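Coclaurine N-methyltransferase (Coptis japonica, PDB 6GKV) transfers a methyl group from S-adenosyl-L-methionine to the ring nitrogen of coclaurine and related tetrahydroisoquinolines in alkaloid biosynthesis. Local coordinates at residues L319-Y322 and W323-F326. Numbering follows the deposited sequence.
Sequences LINY and WRGF. With F2W (6,7-dimethoxy-2-methyl-1,2,3,4-tetrahydroisoquinolin-2-ium), chain D.
Y322 presents the edge of its phenol ring to one face of the W323 indole, an edge-to-face pair documented by planes at 86° and centroids 5.0 Å apart for the phenol and the five-membered ring. CD2 of Y322 does the touching, 3.8 Å from W323 CD2 and offset toward the rim. W323 CZ3 sits over the centre of one face of the F326 ring, whose opposite face receives the methoxy carbon CAM of the bound N-methylheliamine, 4.0 Å from F326 CE2. F326 CG stands anti to the backbone N (chi1 -175°), which carries the ring to the ligand. Y322 OH approaches the edge of that ring, 4.1 Å from F326 CD1, and is hydrogen-bonded to V250 O, which holds the polar end of the phenol. Alongside the indole, L319 CD1 lies 4.2 Å from W323 CD1, while the ring of F81 also meets W323. Replacing the W323 indole with an alanine methyl is likely to leave the Y322 edge without its aromatic face and the F326 ring without its backing opposite the ligand.

The N321-R324 pair lies on another flank. R324 NH1 donates to N321 OD1 at 2.7 Å with an N-H...O angle of 156°; the oxygen lies at the guanidinium edge, and I320 CG1 covers one guanidinium face. N321 ND2 is bonded to E15 O, so both ends of the amide are engaged.

Four successive i to i+4 backbone bonds, including F326 N to Y322 O at 2.9 Å, identify a regular alpha-helix, part of helix 313-335, whose F326 lines the alkaloid pocket of this CFA/CMAS-family methyltransferase.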
# COMPACT_ATOMS: atom_id res chain seq x y z
N LEU A 319 35.06 -1.72 -19.22
CA LEU A 319 33.76 -1.23 -19.64
C LEU A 319 32.82 -2.37 -20.04
O LEU A 319 31.63 -2.33 -19.72
CB LEU A 319 33.92 -0.25 -20.79
CG LEU A 319 32.65 0.50 -21.20
CD1 LEU A 319 31.98 1.15 -20.00
CD2 LEU A 319 33.05 1.54 -22.24
N ILE A 320 33.34 -3.37 -20.74
CA ILE A 320 32.50 -4.49 -21.14
C ILE A 320 32.07 -5.29 -19.89
O ILE A 320 30.94 -5.76 -19.79
CB ILE A 320 33.21 -5.38 -22.17
CG1 ILE A 320 32.43 -6.67 -22.43
CG2 ILE A 320 34.57 -5.77 -21.70
CD1 ILE A 320 31.15 -6.45 -23.20
N ASN A 321 32.96 -5.42 -18.91
CA ASN A 321 32.61 -6.14 -17.69
C ASN A 321 31.70 -5.30 -16.81
O ASN A 321 31.03 -5.81 -15.90
CB ASN A 321 33.87 -6.56 -16.95
CG ASN A 321 34.57 -7.71 -17.63
OD1 ASN A 321 33.93 -8.71 -17.97
ND2 ASN A 321 35.88 -7.57 -17.86
N TYR A 322 31.69 -3.99 -17.07
CA TYR A 322 30.74 -3.13 -16.40
C TYR A 322 29.35 -3.54 -16.84
O TYR A 322 28.44 -3.73 -16.03
CB TYR A 322 30.95 -1.64 -16.72
CG TYR A 322 29.74 -0.86 -16.23
CD1 TYR A 322 29.64 -0.47 -14.90
CD2 TYR A 322 28.67 -0.57 -17.09
CE1 TYR A 322 28.53 0.20 -14.43
CE2 TYR A 322 27.54 0.10 -16.61
CZ TYR A 322 27.49 0.48 -15.28
OH TYR A 322 26.41 1.16 -14.78
N TRP A 323 29.18 -3.65 -18.15
CA TRP A 323 27.88 -3.94 -18.70
C TRP A 323 27.45 -5.37 -18.36
O TRP A 323 26.26 -5.63 -18.12
CB TRP A 323 27.89 -3.66 -20.20
CG TRP A 323 27.71 -2.17 -20.44
CD1 TRP A 323 28.64 -1.28 -20.92
CD2 TRP A 323 26.55 -1.38 -20.13
NE1 TRP A 323 28.12 -0.01 -20.96
CE2 TRP A 323 26.82 -0.04 -20.48
CE3 TRP A 323 25.28 -1.67 -19.61
CZ2 TRP A 323 25.90 1.00 -20.33
CZ3 TRP A 323 24.35 -0.65 -19.45
CH2 TRP A 323 24.67 0.67 -19.81
N ARG A 324 28.40 -6.29 -18.27
CA ARG A 324 28.12 -7.64 -17.79
C ARG A 324 27.55 -7.62 -16.38
O ARG A 324 26.49 -8.17 -16.15
CB ARG A 324 29.37 -8.51 -17.82
CG ARG A 324 29.75 -8.98 -19.21
CD ARG A 324 31.17 -9.53 -19.23
NE ARG A 324 31.47 -10.13 -20.52
CZ ARG A 324 32.69 -10.46 -20.93
NH1 ARG A 324 33.73 -10.23 -20.15
NH2 ARG A 324 32.85 -11.00 -22.12
N GLY A 325 28.23 -6.95 -15.46
CA GLY A 325 27.72 -6.77 -14.10
C GLY A 325 26.39 -6.01 -14.02
O GLY A 325 25.65 -6.15 -13.06
N PHE A 326 26.11 -5.18 -15.02
CA PHE A 326 24.82 -4.51 -15.10
C PHE A 326 23.73 -5.55 -15.21
O PHE A 326 22.81 -5.61 -14.41
CB PHE A 326 24.80 -3.59 -16.33
CG PHE A 326 23.56 -2.76 -16.45
CD1 PHE A 326 23.51 -1.49 -15.88
CD2 PHE A 326 22.48 -3.22 -17.17
CE1 PHE A 326 22.38 -0.70 -16.01
CE2 PHE A 326 21.34 -2.44 -17.30
CZ PHE A 326 21.30 -1.18 -16.72
CAM F2W D . 19.93 -3.99 -13.95
OAK F2W D . 19.37 -3.54 -12.69
CAB F2W D . 18.61 -2.42 -12.88
CAA F2W D . 18.38 -1.85 -14.14
CAF F2W D . 17.60 -0.70 -14.22
CAJ F2W D . 17.29 -0.09 -15.42
CAI F2W D . 16.88 1.42 -15.38
NAH F2W D . 15.71 1.46 -14.49
CAO F2W D . 15.54 2.91 -14.28
CAG F2W D . 16.33 0.98 -13.25
CAE F2W D . 16.99 -0.19 -13.10
CAD F2W D . 17.24 -0.74 -11.84
CAC F2W D . 18.02 -1.88 -11.75
OAL F2W D . 18.33 -2.51 -10.57
CAN F2W D . 17.75 -2.02 -9.35